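Local coordinates for protein Bug27 (PDB 2QPQ) that probably captures a small ligand in the periplasm, as a Venus flytrap solute-binding protein of the Bug family, at residues Asn52-Arg56 with Asn84-Asp88; Phe87-Lys91 with Glu283-Asp287. All coordinates share one frame; numbering follows the deposited sequence.

Overall arrangement
Contacts 1 and 2 show how one irregular connection, between helix 74-81 and strand 93-109, can be tied to two helices far apart in sequence. They overlap at Phe-87 and Asp-88, and their centres lie about 11 Å apart on the same side of the molecule. Contact 1 sets the loop against the start of helix 52-59; it is partly buried, depends on an aromatic ring, and has no hydrogen bond across it. Contact 2 joins the next turn of the same loop to helix 275-296 from near the carboxyl end of the chain. Lying at the surface, it adds a salt bridge and a bridging water to its apolar contacts.

Contact 1: residues Asn52-Arg56 with Asn84-Asp88; sequences NVGAR and NLPFD
Arg-56 and Phe-87 mark the closest approach of the two backbones, their CA atoms 6.3 Å apart; at the other end Asn-52 CA and Leu-85 CA stand 7.7 Å apart. Residues 52-56 form the first turn of helix 52-59, closed by the bond from Arg-56 N to Asn-52 O, whereas 84-88 run irregularly past it. No hydrogen bond links the two, and the attachment is made by packing, with Phe-87 at its middle and Arg-56 against Pro-86 beside it. A chi1 of 46° places the ring between its own backbone N and carbonyl carbon, and the CA-CB bond is aimed at the helix. Ala-55 supplies the apolar partner: its CB lies 3.5 Å from Phe-87 CZ, meeting the ring obliquely. Asn-52 O, already engaged by Arg-56 N, comes 3.6 Å from Phe-87 CE2 at the ring edge and near its plane, so the helix turn presents both a methyl and a carbonyl to the same end of the ring. The Asn-52 amide stands across this group, its plane 73° from that of the ring, with CG 3.8 Å from Leu-85 CD1. Within the loop, Leu-85 folds back so that its CG sits above one face of Phe-87, offset toward the rim. Arg-56 completes the interface on the outside. Its CG is anti to the backbone N, and the chain, bent at chi3, runs out beside the loop until NE is 3.5 Å from Pro-86 CB, a van der Waals contact with the proline. Helix 52-59 connects strands 41-45 and 67-72, both parallel to strand 10-14, and so belongs to a beta-alpha-beta unit. Helix 74-81 adds Asn-78 against Asn-52 and Pro-79 against Leu-85, while Phe-93, at the start of strand 93-109, packs edge-to-face with Phe-87.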
ATOM      1  N   ASN A  52       0.847  10.959  -8.539  1.00 16.71           N
ATOM      2  CA  ASN A  52       1.922  11.798  -9.138  1.00 17.16           C
ATOM      3  C   ASN A  52       1.619  13.282  -9.061  1.00 17.82           C
ATOM      4  O   ASN A  52       2.537  14.124  -8.951  1.00 17.58           O
ATOM      5  CB  ASN A  52       2.189  11.363 -10.583  1.00 17.06           C
ATOM      6  CG  ASN A  52       2.856  10.025 -10.670  1.00 17.43           C
ATOM      7  OD1 ASN A  52       3.483   9.557  -9.720  1.00 16.93           O
ATOM      8  ND2 ASN A  52       2.770   9.404 -11.832  1.00 17.88           N
ATOM      9  N   VAL A  53       0.327  13.622  -9.085  1.00 18.13           N
ATOM     10  CA  VAL A  53      -0.045  15.040  -9.049  1.00 19.12           C
ATOM     11  C   VAL A  53       0.349  15.559  -7.675  1.00 17.72           C
ATOM     12  O   VAL A  53       1.026  16.581  -7.568  1.00 16.94           O
ATOM     13  CB  VAL A  53      -1.543  15.288  -9.367  1.00 19.29           C
ATOM     14  CG1 VAL A  53      -2.021  16.753  -9.010  1.00 19.90           C
ATOM     15  CG2 VAL A  53      -1.848  14.937 -10.857  1.00 19.77           C
ATOM     16  N   GLY A  54      -0.070  14.847  -6.637  1.00 16.99           N
ATOM     17  CA  GLY A  54       0.268  15.246  -5.269  1.00 16.86           C
ATOM     18  C   GLY A  54       1.773  15.248  -5.034  1.00 15.98           C
ATOM     19  O   GLY A  54       2.287  16.141  -4.365  1.00 15.99           O
ATOM     20  N   ALA A  55       2.474  14.238  -5.563  1.00 15.78           N
ATOM     21  CA  ALA A  55       3.918  14.154  -5.398  1.00 15.83           C
ATOM     22  C   ALA A  55       4.613  15.366  -6.048  1.00 17.40           C
ATOM     23  O   ALA A  55       5.454  16.004  -5.429  1.00 17.05           O
ATOM     24  CB  ALA A  55       4.484  12.795  -5.959  1.00 15.29           C
ATOM     25  N   ARG A  56       4.228  15.713  -7.274  1.00 18.50           N
ATOM     26  CA  ARG A  56       4.880  16.842  -7.952  1.00 19.80           C
ATOM     27  C   ARG A  56       4.642  18.139  -7.167  1.00 19.38           C
ATOM     28  O   ARG A  56       5.527  18.971  -7.041  1.00 18.81           O
ATOM     29  CB  ARG A  56       4.326  16.982  -9.366  1.00 20.91           C
ATOM     30  CG  ARG A  56       5.149  17.953 -10.239  1.00 26.40           C
ATOM     31  CD  ARG A  56       4.366  18.301 -11.484  1.00 33.80           C
ATOM     32  NE  ARG A  56       5.233  18.533 -12.649  1.00 41.87           N
ATOM     33  CZ  ARG A  56       4.783  18.907 -13.845  1.00 41.62           C
ATOM     34  NH1 ARG A  56       3.477  19.103 -14.031  1.00 46.78           N
ATOM     35  NH2 ARG A  56       5.638  19.096 -14.855  1.00 48.36           N
ATOM     36  N   ASN A  84       7.305   9.049 -18.091  1.00 32.74           N
ATOM     37  CA  ASN A  84       7.986  10.330 -17.868  1.00 32.87           C
ATOM     38  C   ASN A  84       7.583  10.972 -16.544  1.00 31.93           C
ATOM     39  O   ASN A  84       6.865  11.982 -16.521  1.00 32.49           O
ATOM     40  CB  ASN A  84       7.690  11.321 -18.996  1.00 34.15           C
ATOM     41  CG  ASN A  84       8.067  10.799 -20.374  1.00 37.62           C
ATOM     42  OD1 ASN A  84       7.186  10.433 -21.175  1.00 41.00           O
ATOM     43  ND2 ASN A  84       9.366  10.787 -20.673  1.00 41.34           N
ATOM     44  N   LEU A  85       8.028  10.390 -15.438  1.00 29.94           N
ATOM     45  CA  LEU A  85       7.729  10.954 -14.110  1.00 28.52           C
ATOM     46  C   LEU A  85       8.279  12.357 -14.013  1.00 28.04           C
ATOM     47  O   LEU A  85       9.438  12.569 -14.293  1.00 27.52           O
ATOM     48  CB  LEU A  85       8.383  10.076 -13.047  1.00 28.32           C
ATOM     49  CG  LEU A  85       7.746   9.856 -11.690  1.00 29.18           C
ATOM     50  CD1 LEU A  85       6.405   9.249 -11.859  1.00 25.86           C
ATOM     51  CD2 LEU A  85       8.674   8.981 -10.872  1.00 27.64           C
ATOM     52  N   PRO A  86       7.453  13.320 -13.565  1.00 28.03           N
ATOM     53  CA  PRO A  86       7.789  14.743 -13.539  1.00 28.08           C
ATOM     54  C   PRO A  86       8.644  15.190 -12.323  1.00 27.55           C
ATOM     55  O   PRO A  86       8.702  16.391 -11.996  1.00 29.22           O
ATOM     56  CB  PRO A  86       6.414  15.400 -13.509  1.00 27.74           C
ATOM     57  CG  PRO A  86       5.559  14.423 -12.721  1.00 27.81           C
ATOM     58  CD  PRO A  86       6.111  13.047 -13.013  1.00 28.22           C
ATOM     59  N   PHE A  87       9.320  14.237 -11.680  1.00 26.34           N
ATOM     60  CA  PHE A  87      10.169  14.507 -10.521  1.00 24.52           C
ATOM     61  C   PHE A  87      11.140  13.349 -10.365  1.00 22.86           C
ATOM     62  O   PHE A  87      11.003  12.309 -11.016  1.00 22.79           O
ATOM     63  CB  PHE A  87       9.353  14.697  -9.234  1.00 23.49           C
ATOM     64  CG  PHE A  87       8.276  13.647  -9.039  1.00 23.51           C
ATOM     65  CD1 PHE A  87       8.608  12.363  -8.575  1.00 23.03           C
ATOM     66  CD2 PHE A  87       6.964  13.932  -9.333  1.00 21.05           C
ATOM     67  CE1 PHE A  87       7.605  11.384  -8.392  1.00 23.09           C
ATOM     68  CE2 PHE A  87       5.967  12.941  -9.182  1.00 22.18           C
ATOM     69  CZ  PHE A  87       6.311  11.677  -8.726  1.00 22.41           C
ATOM     70  N   ASP A  88      12.125  13.533  -9.507  1.00 22.14           N
ATOM     71  CA  ASP A  88      13.066  12.455  -9.180  1.00 20.86           C
ATOM     72  C   ASP A  88      12.536  11.849  -7.878  1.00 19.99           C
ATOM     73  O   ASP A  88      12.598  12.481  -6.834  1.00 20.11           O
ATOM     74  CB  ASP A  88      14.453  13.017  -8.971  1.00 21.69           C
ATOM     75  CG  ASP A  88      15.496  11.936  -8.675  1.00 22.72           C
ATOM     76  OD1 ASP A  88      15.194  10.854  -8.126  1.00 23.08           O
ATOM     77  OD2 ASP A  88      16.671  12.179  -8.965  1.00 25.81           O
TER

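Contact 2: residues Phe87-Lys91 with Glu283-Asp287; sequences FDPKK and ETDID
Lys-90 meets the carboxylate of Asp-287 on the syn side of OD1, 23° out of its plane, and the NZ to OD1 distance of 2.8 Å makes this a salt bridge. A second carboxylate, that of Asp-88, shapes the loop that delivers the lysine. Its OD1 accepts from Lys-90 N on the anti side and from Lys-91 N well above the plane, both from the same face, giving an Asx turn and the wider Asx motif. Pro-89 N lies in plane at the edge of the Phe-87 ring. From this turn the Lys-90 chain extends fully beyond CG, running across helix 275-296. Glu-283 CG packs 3.8 Å from Lys-90 CD, while Ile-286, running in the opposite sense, sets its CG2 at 3.8 Å from Lys-90 CE. The other branch of the isoleucine ends in CD1, 4.0 Å from Pro-89 CB. A water accepts from Lys-90 NZ at 3.0 Å and donates to Glu-283 OE1, while Gln-279 of the same helix bonds to Glu-283 OE2. The ammonium group thus has a direct carboxylate partner and a water-mediated one, with two acidic residues one helical turn apart. Such surroundings would be expected to favour the charged lysine, whose methylenes meanwhile share the apolar packing with Pro-89 and Ile-286.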
ATOM      1  N   PHE A  87       9.320  14.237 -11.680  1.00 26.34           N
ATOM      2  CA  PHE A  87      10.169  14.507 -10.521  1.00 24.52           C
ATOM      3  C   PHE A  87      11.140  13.349 -10.365  1.00 22.86           C
ATOM      4  O   PHE A  87      11.003  12.309 -11.016  1.00 22.79           O
ATOM      5  CB  PHE A  87       9.353  14.697  -9.234  1.00 23.49           C
ATOM      6  CG  PHE A  87       8.276  13.647  -9.039  1.00 23.51           C
ATOM      7  CD1 PHE A  87       8.608  12.363  -8.575  1.00 23.03           C
ATOM      8  CD2 PHE A  87       6.964  13.932  -9.333  1.00 21.05           C
ATOM      9  CE1 PHE A  87       7.605  11.384  -8.392  1.00 23.09           C
ATOM     10  CE2 PHE A  87       5.967  12.941  -9.182  1.00 22.18           C
ATOM     11  CZ  PHE A  87       6.311  11.677  -8.726  1.00 22.41           C
ATOM     12  N   ASP A  88      12.125  13.533  -9.507  1.00 22.14           N
ATOM     13  CA  ASP A  88      13.066  12.455  -9.180  1.00 20.86           C
ATOM     14  C   ASP A  88      12.536  11.849  -7.878  1.00 19.99           C
ATOM     15  O   ASP A  88      12.598  12.481  -6.834  1.00 20.11           O
ATOM     16  CB  ASP A  88      14.453  13.017  -8.971  1.00 21.69           C
ATOM     17  CG  ASP A  88      15.496  11.936  -8.675  1.00 22.72           C
ATOM     18  OD1 ASP A  88      15.194  10.854  -8.126  1.00 23.08           O
ATOM     19  OD2 ASP A  88      16.671  12.179  -8.965  1.00 25.81           O
ATOM     20  N   PRO A  89      12.018  10.618  -7.933  1.00 19.59           N
ATOM     21  CA  PRO A  89      11.325  10.040  -6.784  1.00 19.45           C
ATOM     22  C   PRO A  89      12.278   9.698  -5.627  1.00 20.17           C
ATOM     23  O   PRO A  89      11.822   9.497  -4.485  1.00 20.39           O
ATOM     24  CB  PRO A  89      10.704   8.748  -7.358  1.00 19.42           C
ATOM     25  CG  PRO A  89      11.722   8.335  -8.413  1.00 19.44           C
ATOM     26  CD  PRO A  89      12.153   9.649  -9.048  1.00 19.56           C
ATOM     27  N   LYS A  90      13.578   9.626  -5.904  1.00 20.52           N
ATOM     28  CA  LYS A  90      14.557   9.511  -4.828  1.00 21.42           C
ATOM     29  C   LYS A  90      15.044  10.891  -4.341  1.00 22.43           C
ATOM     30  O   LYS A  90      14.942  11.188  -3.158  1.00 24.46           O
ATOM     31  CB  LYS A  90      15.715   8.617  -5.244  1.00 20.99           C
ATOM     32  CG  LYS A  90      15.256   7.202  -5.573  1.00 20.21           C
ATOM     33  CD  LYS A  90      16.438   6.301  -5.725  1.00 21.82           C
ATOM     34  CE  LYS A  90      16.014   4.920  -6.152  1.00 20.65           C
ATOM     35  NZ  LYS A  90      17.259   4.118  -6.494  1.00 21.55           N
ATOM     36  N   LYS A  91      15.531  11.740  -5.227  1.00 21.25           N
ATOM     37  CA  LYS A  91      16.161  12.974  -4.753  1.00 22.16           C
ATOM     38  C   LYS A  91      15.170  14.033  -4.279  1.00 20.49           C
ATOM     39  O   LYS A  91      15.495  14.839  -3.364  1.00 19.93           O
ATOM     40  CB  LYS A  91      17.032  13.589  -5.838  1.00 22.76           C
ATOM     41  CG  LYS A  91      17.797  14.860  -5.370  1.00 27.78           C
ATOM     42  CD  LYS A  91      19.043  14.492  -4.531  1.00 33.90           C
ATOM     43  CE  LYS A  91      19.748  15.746  -4.060  1.00 35.66           C
ATOM     44  NZ  LYS A  91      20.350  15.522  -2.702  1.00 39.88           N
ATOM     45  N   GLU A 283      13.694   3.740  -1.281  1.00 17.91           N
ATOM     46  CA  GLU A 283      14.660   3.564  -2.396  1.00 19.42           C
ATOM     47  C   GLU A 283      14.824   2.098  -2.801  1.00 19.45           C
ATOM     48  O   GLU A 283      14.888   1.765  -3.972  1.00 17.94           O
ATOM     49  CB  GLU A 283      16.007   4.226  -2.018  1.00 18.80           C
ATOM     50  CG  GLU A 283      15.849   5.745  -1.962  1.00 19.72           C
ATOM     51  CD  GLU A 283      17.161   6.498  -1.720  1.00 22.61           C
ATOM     52  OE1 GLU A 283      18.214   5.952  -2.121  1.00 27.33           O
ATOM     53  OE2 GLU A 283      17.121   7.638  -1.176  1.00 24.12           O
ATOM     54  N   THR A 284      14.881   1.223  -1.806  1.00 19.36           N
ATOM     55  CA  THR A 284      14.954  -0.216  -2.041  1.00 21.21           C
ATOM     56  C   THR A 284      13.724  -0.729  -2.808  1.00 20.50           C
ATOM     57  O   THR A 284      13.859  -1.542  -3.709  1.00 19.40           O
ATOM     58  CB  THR A 284      15.066  -0.964  -0.715  1.00 21.47           C
ATOM     59  OG1 THR A 284      16.315  -0.607  -0.111  1.00 24.77           O
ATOM     60  CG2 THR A 284      14.994  -2.476  -0.932  1.00 24.55           C
ATOM     61  N   ASP A 285      12.537  -0.228  -2.459  1.00 20.08           N
ATOM     62  CA  ASP A 285      11.306  -0.703  -3.094  1.00 19.90           C
ATOM     63  C   ASP A 285      11.178  -0.118  -4.497  1.00 19.63           C
ATOM     64  O   ASP A 285      10.671  -0.755  -5.398  1.00 18.82           O
ATOM     65  CB  ASP A 285      10.086  -0.392  -2.230  1.00 19.49           C
ATOM     66  CG  ASP A 285       9.842  -1.458  -1.150  1.00 23.73           C
ATOM     67  OD1 ASP A 285      10.595  -2.469  -1.102  1.00 27.19           O
ATOM     68  OD2 ASP A 285       8.885  -1.311  -0.368  1.00 25.37           O
ATOM     69  N   ILE A 286      11.656   1.100  -4.678  1.00 18.78           N
ATOM     70  CA  ILE A 286      11.686   1.671  -6.009  1.00 18.79           C
ATOM     71  C   ILE A 286      12.475   0.733  -6.904  1.00 20.10           C
ATOM     72  O   ILE A 286      11.999   0.366  -7.990  1.00 20.30           O
ATOM     73  CB  ILE A 286      12.308   3.083  -6.009  1.00 18.67           C
ATOM     74  CG1 ILE A 286      11.285   4.091  -5.441  1.00 17.11           C
ATOM     75  CG2 ILE A 286      12.713   3.478  -7.473  1.00 19.99           C
ATOM     76  CD1 ILE A 286      11.810   5.505  -5.250  1.00 18.10           C
ATOM     77  N   ASP A 287      13.660   0.330  -6.440  1.00 20.21           N
ATOM     78  CA  ASP A 287      14.551  -0.535  -7.234  1.00 21.98           C
ATOM     79  C   ASP A 287      13.901  -1.888  -7.504  1.00 21.54           C
ATOM     80  O   ASP A 287      13.916  -2.386  -8.606  1.00 21.33           O
ATOM     81  CB  ASP A 287      15.894  -0.705  -6.507  1.00 21.82           C
ATOM     82  CG  ASP A 287      16.739   0.586  -6.499  1.00 24.55           C
ATOM     83  OD1 ASP A 287      16.451   1.549  -7.271  1.00 25.40           O
ATOM     84  OD2 ASP A 287      17.724   0.619  -5.718  1.00 27.85           O
TER
HETATM   85  O   HOH W   1      19.003   4.110  -4.070  1.00 24.09           O
HETATM   86  O   HOH W   2      17.881  10.065  -2.302  1.00 41.22           O